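Long-range contact in putative uncharacterized protein TTHB187 (Thermus thermophilus HB8, PDB 3SK9), which cleaves single-stranded DNA, stimulated by divalent metals such as manganese and nickel, through this N-terminal HD nuclease domain of Cas3, the endonuclease/helicase of CRISPR antiviral defence: residues A[32-43]-A[231-242]. Numbering follows the deposited sequence.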
ATOM      1  N   ASP A  32      -7.025   3.068  -4.182  1.00 17.32           N
ATOM      2  CA  ASP A  32      -8.136   2.463  -3.421  1.00 19.55           C
ATOM      3  C   ASP A  32      -7.618   1.936  -2.069  1.00 20.32           C
ATOM      4  O   ASP A  32      -8.305   2.049  -1.048  1.00 17.33           O
ATOM      5  CB  ASP A  32      -8.749   1.259  -4.161  1.00 18.11           C
ATOM      6  CG  ASP A  32      -9.539   1.681  -5.420  1.00 18.42           C
ATOM      7  OD1 ASP A  32      -9.835   2.881  -5.530  1.00 22.03           O
ATOM      8  OD2 ASP A  32      -9.836   0.797  -6.243  1.00 20.65           O
ATOM      9  N   THR A  33      -6.458   1.289  -2.126  1.00 17.12           N
ATOM     10  CA  THR A  33      -5.833   0.699  -0.922  1.00 16.40           C
ATOM     11  C   THR A  33      -5.504   1.811   0.063  1.00 17.28           C
ATOM     12  O   THR A  33      -5.741   1.713   1.260  1.00 17.87           O
ATOM     13  CB  THR A  33      -4.543  -0.112  -1.304  1.00 17.52           C
ATOM     14  OG1 THR A  33      -4.928  -1.182  -2.186  1.00 18.43           O
ATOM     15  CG2 THR A  33      -3.862  -0.718  -0.030  1.00 17.62           C
ATOM     16  N   ALA A  34      -4.899   2.877  -0.428  1.00 18.14           N
ATOM     17  CA  ALA A  34      -4.622   4.050   0.437  1.00 19.60           C
ATOM     18  C   ALA A  34      -5.901   4.654   1.017  1.00 22.00           C
ATOM     19  O   ALA A  34      -5.906   5.089   2.175  1.00 18.08           O
ATOM     20  CB  ALA A  34      -3.862   5.148  -0.358  1.00 16.49           C
ATOM     21  N   ALA A  35      -6.972   4.678   0.234  1.00 18.22           N
ATOM     22  CA  ALA A  35      -8.237   5.266   0.678  1.00 17.89           C
ATOM     23  C   ALA A  35      -8.840   4.404   1.805  1.00 18.76           C
ATOM     24  O   ALA A  35      -9.353   4.941   2.791  1.00 19.27           O
ATOM     25  CB  ALA A  35      -9.241   5.413  -0.520  1.00 18.62           C
ATOM     26  N   VAL A  36      -8.762   3.077   1.654  1.00 17.84           N
ATOM     27  CA  VAL A  36      -9.260   2.192   2.736  1.00 18.07           C
ATOM     28  C   VAL A  36      -8.402   2.399   3.986  1.00 16.43           C
ATOM     29  O   VAL A  36      -8.936   2.469   5.122  1.00 18.48           O
ATOM     30  CB  VAL A  36      -9.209   0.702   2.334  1.00 17.45           C
ATOM     31  CG1 VAL A  36      -9.558  -0.222   3.528  1.00 15.01           C
ATOM     32  CG2 VAL A  36     -10.181   0.426   1.125  1.00 18.19           C
ATOM     33  N   ALA A  37      -7.072   2.461   3.809  1.00 14.73           N
ATOM     34  CA  ALA A  37      -6.176   2.667   4.959  1.00 18.14           C
ATOM     35  C   ALA A  37      -6.536   3.958   5.702  1.00 18.86           C
ATOM     36  O   ALA A  37      -6.608   3.972   6.921  1.00 17.87           O
ATOM     37  CB  ALA A  37      -4.694   2.729   4.490  1.00 19.10           C
ATOM     38  N   LEU A  38      -6.724   5.057   4.955  1.00 17.78           N
ATOM     39  CA  LEU A  38      -7.021   6.340   5.581  1.00 22.46           C
ATOM     40  C   LEU A  38      -8.372   6.271   6.312  1.00 19.26           C
ATOM     41  O   LEU A  38      -8.514   6.719   7.475  1.00 21.27           O
ATOM     42  CB  LEU A  38      -6.993   7.454   4.530  1.00 22.96           C
ATOM     43  CG  LEU A  38      -7.117   8.873   5.115  1.00 34.34           C
ATOM     44  CD1 LEU A  38      -6.098   9.076   6.264  1.00 24.06           C
ATOM     45  CD2 LEU A  38      -6.925   9.941   4.036  1.00 34.81           C
ATOM     46  N   ALA A  39      -9.349   5.630   5.675  1.00 17.92           N
ATOM     47  CA  ALA A  39     -10.694   5.546   6.280  1.00 19.32           C
ATOM     48  C   ALA A  39     -10.695   4.712   7.548  1.00 20.81           C
ATOM     49  O   ALA A  39     -11.306   5.077   8.565  1.00 22.77           O
ATOM     50  CB  ALA A  39     -11.716   5.002   5.266  1.00 28.63           C
ATOM     51  N   VAL A  40     -10.040   3.569   7.495  1.00 17.92           N
ATOM     52  CA  VAL A  40      -9.997   2.751   8.698  1.00 23.58           C
ATOM     53  C   VAL A  40      -9.120   3.391   9.833  1.00 17.68           C
ATOM     54  O   VAL A  40      -9.516   3.298  10.972  1.00 18.45           O
ATOM     55  CB  VAL A  40      -9.747   1.218   8.487  1.00 34.01           C
ATOM     56  CG1 VAL A  40      -8.370   0.914   8.068  1.00 27.23           C
ATOM     57  CG2 VAL A  40     -10.045   0.507   9.843  1.00 47.35           C
ATOM     58  N   LEU A  41      -8.016   4.107   9.535  1.00 14.33           N
ATOM     59  CA  LEU A  41      -7.251   4.825  10.580  1.00 16.11           C
ATOM     60  C   LEU A  41      -8.123   5.897  11.261  1.00 24.28           C
ATOM     61  O   LEU A  41      -8.022   6.120  12.457  1.00 19.01           O
ATOM     62  CB  LEU A  41      -5.968   5.485  10.024  1.00 15.82           C
ATOM     63  CG  LEU A  41      -4.854   4.471   9.645  1.00 19.74           C
ATOM     64  CD1 LEU A  41      -3.729   5.181   8.847  1.00 20.97           C
ATOM     65  CD2 LEU A  41      -4.320   3.736  10.937  1.00 25.58           C
ATOM     66  N   ARG A  42      -8.978   6.571  10.485  1.00 21.86           N
ATOM     67  CA  ARG A  42      -9.871   7.573  11.058  1.00 21.13           C
ATOM     68  C   ARG A  42     -10.874   6.944  12.008  1.00 26.27           C
ATOM     69  O   ARG A  42     -11.329   7.603  12.955  1.00 27.45           O
ATOM     70  CB  ARG A  42     -10.589   8.379   9.958  1.00 23.58           C
ATOM     71  CG  ARG A  42      -9.677   9.437   9.311  1.00 28.57           C
ATOM     72  CD  ARG A  42     -10.263   9.927   7.984  1.00 41.08           C
ATOM     73  NE  ARG A  42      -9.480  11.003   7.385  1.00 41.20           N
ATOM     74  CZ  ARG A  42      -9.764  11.572   6.218  1.00 45.00           C
ATOM     75  NH1 ARG A  42     -10.840  11.174   5.519  1.00 34.43           N
ATOM     76  NH2 ARG A  42      -8.980  12.550   5.768  1.00 45.55           N
ATOM     77  N   MET A  43     -11.211   5.680  11.783  1.00 20.96           N
ATOM     78  CA  MET A  43     -12.176   4.990  12.648  1.00 23.81           C
ATOM     79  C   MET A  43     -11.520   4.274  13.841  1.00 25.62           C
ATOM     80  O   MET A  43     -12.231   3.769  14.726  1.00 26.81           O
ATOM     81  CB  MET A  43     -12.922   3.931  11.857  1.00 23.72           C
ATOM     82  CG  MET A  43     -13.975   4.441  10.890  1.00 35.27           C
ATOM     83  SD  MET A  43     -14.433   3.045   9.816  1.00 51.53           S
ATOM     84  CE  MET A  43     -14.143   1.615  10.820  1.00 36.29           C
ATOM     85  N   LEU A 231      -9.967  10.197  -5.829  1.00 21.71           N
ATOM     86  CA  LEU A 231      -9.751   9.885  -4.423  1.00 30.11           C
ATOM     87  C   LEU A 231     -11.018  10.139  -3.576  1.00 28.67           C
ATOM     88  O   LEU A 231     -11.333   9.348  -2.733  1.00 23.35           O
ATOM     89  CB  LEU A 231      -8.502  10.624  -3.888  1.00 28.44           C
ATOM     90  CG  LEU A 231      -8.022  10.263  -2.473  1.00 32.90           C
ATOM     91  CD1 LEU A 231      -7.633   8.760  -2.338  1.00 29.43           C
ATOM     92  CD2 LEU A 231      -6.851  11.140  -2.118  1.00 38.46           C
ATOM     93  N   LYS A 232     -11.777  11.200  -3.835  1.00 25.83           N
ATOM     94  CA  LYS A 232     -13.028  11.446  -3.086  1.00 33.83           C
ATOM     95  C   LYS A 232     -14.008  10.316  -3.251  1.00 26.05           C
ATOM     96  O   LYS A 232     -14.644   9.900  -2.286  1.00 26.18           O
ATOM     97  CB  LYS A 232     -13.730  12.750  -3.533  1.00 41.71           C
ATOM     98  CG  LYS A 232     -12.973  14.011  -3.182  1.00 61.73           C
ATOM     99  CD  LYS A 232     -13.798  15.254  -3.522  1.00 77.43           C
ATOM    100  CE  LYS A 232     -12.910  16.431  -3.946  1.00 80.72           C
ATOM    101  NZ  LYS A 232     -12.236  16.181  -5.258  1.00 77.77           N
ATOM    102  N   GLU A 233     -14.105   9.794  -4.475  1.00 25.24           N
ATOM    103  CA  GLU A 233     -14.980   8.667  -4.752  1.00 25.66           C
ATOM    104  C   GLU A 233     -14.439   7.387  -4.097  1.00 23.87           C
ATOM    105  O   GLU A 233     -15.219   6.609  -3.565  1.00 24.11           O
ATOM    106  CB  GLU A 233     -15.164   8.441  -6.263  1.00 30.10           C
ATOM    107  CG  GLU A 233     -16.085   7.291  -6.611  1.00 43.26           C
ATOM    108  CD  GLU A 233     -17.494   7.509  -6.035  1.00 65.70           C
ATOM    109  OE1 GLU A 233     -17.860   8.683  -5.751  1.00 68.37           O
ATOM    110  OE2 GLU A 233     -18.230   6.511  -5.864  1.00 67.05           O
ATOM    111  N   ALA A 234     -13.132   7.135  -4.180  1.00 22.81           N
ATOM    112  CA  ALA A 234     -12.541   5.983  -3.471  1.00 21.46           C
ATOM    113  C   ALA A 234     -12.751   6.056  -1.932  1.00 23.28           C
ATOM    114  O   ALA A 234     -12.974   5.044  -1.289  1.00 23.51           O
ATOM    115  CB  ALA A 234     -11.024   5.862  -3.827  1.00 18.96           C
ATOM    116  N   LEU A 235     -12.677   7.251  -1.336  1.00 19.59           N
ATOM    117  CA  LEU A 235     -12.950   7.399   0.111  1.00 23.38           C
ATOM    118  C   LEU A 235     -14.429   7.064   0.449  1.00 23.77           C
ATOM    119  O   LEU A 235     -14.734   6.438   1.466  1.00 23.94           O
ATOM    120  CB  LEU A 235     -12.574   8.812   0.561  1.00 20.95           C
ATOM    121  CG  LEU A 235     -11.057   8.952   0.739  1.00 23.07           C
ATOM    122  CD1 LEU A 235     -10.611  10.424   0.814  1.00 31.45           C
ATOM    123  CD2 LEU A 235     -10.552   8.143   1.984  1.00 26.13           C
ATOM    124  N   ARG A 236     -15.347   7.454  -0.436  1.00 23.06           N
ATOM    125  CA  ARG A 236     -16.753   7.141  -0.219  1.00 20.92           C
ATOM    126  C   ARG A 236     -16.956   5.635  -0.297  1.00 21.30           C
ATOM    127  O   ARG A 236     -17.652   5.051   0.513  1.00 25.24           O
ATOM    128  CB  ARG A 236     -17.600   7.842  -1.285  1.00 21.40           C
ATOM    129  CG  ARG A 236     -19.121   7.746  -1.035  1.00 32.40           C
ATOM    130  CD  ARG A 236     -19.926   8.250  -2.262  1.00 45.55           C
ATOM    131  NE  ARG A 236     -19.802   7.313  -3.378  1.00 49.00           N
ATOM    132  CZ  ARG A 236     -20.411   6.130  -3.419  1.00 52.78           C
ATOM    133  NH1 ARG A 236     -21.200   5.762  -2.415  1.00 59.68           N
ATOM    134  NH2 ARG A 236     -20.247   5.319  -4.454  1.00 49.28           N
ATOM    135  N   LEU A 237     -16.322   4.998  -1.291  1.00 21.08           N
ATOM    136  CA  LEU A 237     -16.453   3.564  -1.443  1.00 17.91           C
ATOM    137  C   LEU A 237     -15.839   2.854  -0.226  1.00 18.67           C
ATOM    138  O   LEU A 237     -16.331   1.814   0.225  1.00 22.69           O
ATOM    139  CB  LEU A 237     -15.733   3.105  -2.722  1.00 20.65           C
ATOM    140  CG  LEU A 237     -16.384   3.495  -4.064  1.00 22.63           C
ATOM    141  CD1 LEU A 237     -15.353   3.139  -5.182  1.00 23.74           C
ATOM    142  CD2 LEU A 237     -17.669   2.721  -4.258  1.00 27.85           C
ATOM    143  N   ALA A 238     -14.740   3.392   0.277  1.00 18.38           N
ATOM    144  CA  ALA A 238     -14.076   2.780   1.447  1.00 18.83           C
ATOM    145  C   ALA A 238     -14.994   2.822   2.664  1.00 21.70           C
ATOM    146  O   ALA A 238     -15.100   1.865   3.428  1.00 22.32           O
ATOM    147  CB  ALA A 238     -12.774   3.526   1.755  1.00 20.92           C
ATOM    148  N   GLN A 239     -15.655   3.952   2.853  1.00 24.60           N
ATOM    149  CA  GLN A 239     -16.540   4.088   4.012  1.00 24.40           C
ATOM    150  C   GLN A 239     -17.707   3.106   3.883  1.00 21.49           C
ATOM    151  O   GLN A 239     -18.076   2.443   4.860  1.00 23.56           O
ATOM    152  CB  GLN A 239     -17.033   5.535   4.161  1.00 28.98           C
ATOM    153  CG  GLN A 239     -17.689   5.801   5.552  1.00 42.28           C
ATOM    154  CD  GLN A 239     -16.784   5.350   6.732  1.00 60.18           C
ATOM    155  OE1 GLN A 239     -15.661   5.841   6.897  1.00 57.27           O
ATOM    156  NE2 GLN A 239     -17.278   4.397   7.535  1.00 58.69           N
ATOM    157  N   GLU A 240     -18.262   2.957   2.685  1.00 23.70           N
ATOM    158  CA  GLU A 240     -19.358   1.986   2.484  1.00 23.94           C
ATOM    159  C   GLU A 240     -18.905   0.563   2.737  1.00 18.84           C
ATOM    160  O   GLU A 240     -19.640  -0.241   3.296  1.00 24.77           O
ATOM    161  CB  GLU A 240     -19.954   2.064   1.068  1.00 33.19           C
ATOM    162  CG  GLU A 240     -20.912   3.206   0.831  1.00 46.60           C
ATOM    163  CD  GLU A 240     -21.592   3.100  -0.531  1.00 68.52           C
ATOM    164  OE1 GLU A 240     -22.838   2.978  -0.574  1.00 73.74           O
ATOM    165  OE2 GLU A 240     -20.877   3.123  -1.561  1.00 72.26           O
ATOM    166  N   ALA A 241     -17.696   0.254   2.289  1.00 21.82           N
ATOM    167  CA  ALA A 241     -17.157  -1.092   2.386  1.00 19.90           C
ATOM    168  C   ALA A 241     -16.916  -1.393   3.852  1.00 23.66           C
ATOM    169  O   ALA A 241     -17.245  -2.475   4.341  1.00 24.48           O
ATOM    170  CB  ALA A 241     -15.844  -1.199   1.629  1.00 20.02           C
ATOM    171  N   LEU A 242     -16.342  -0.441   4.568  1.00 18.28           N
ATOM    172  CA  LEU A 242     -16.079  -0.708   5.999  1.00 19.74           C
ATOM    173  C   LEU A 242     -17.397  -0.927   6.734  1.00 27.76           C
ATOM    174  O   LEU A 242     -17.492  -1.828   7.577  1.00 27.69           O
ATOM    175  CB  LEU A 242     -15.239   0.385   6.631  1.00 25.21           C
ATOM    176  CG  LEU A 242     -13.860   0.463   5.976  1.00 33.08           C
ATOM    177  CD1 LEU A 242     -13.207   1.685   6.491  1.00 25.95           C
ATOM    178  CD2 LEU A 242     -13.019  -0.807   6.274  1.00 27.67           C
TER
HETATM  179  O   HOH W   1     -13.457   6.838   8.033  1.00 35.11           O
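With CG beside its backbone N (chi1 -63°), Leu242 lowers CD1 among Ala39, Val40 and Met43, reaching Ala39 CB at 3.8 Å. Leu235 has a similar first torsion (chi1 -78°), and its CD2 lies 3.5 Å from the backbone O of Ala35 while CD2 and CG also touch the Ala35 methyl. Alanines meet beside these leucines: Ala35 CB is 3.8 Å from Ala234 CB, and Ala238 CB, between the two leucines, rests on the backbone of Val36, 3.9 Å from its CA. Such small residues let the axes of 32-43 and 231-242 approach to 8.4 Å, crossing at -56°. At one end Asp32 OD1 passes 3.6 Å from Ala234 CB, yet its carboxylate is held by Tyr230 and Arg223. Toward the other end, a water donates to Ala39 O (2.8 Å) and Gln239 OE1 (2.7 Å), and the Met43 side chain crosses that of Leu242 at a slant, with SD against CD1. Helix 26-43 also carries the metal ligand His29 and packs on helices 60-71 and 196-213; helix 230-246 lies against its alanine-lined side. With no direct hydrogen bond between the segments, apolar contact dominates the join, and the water adds a polar bridge near the Met43 end.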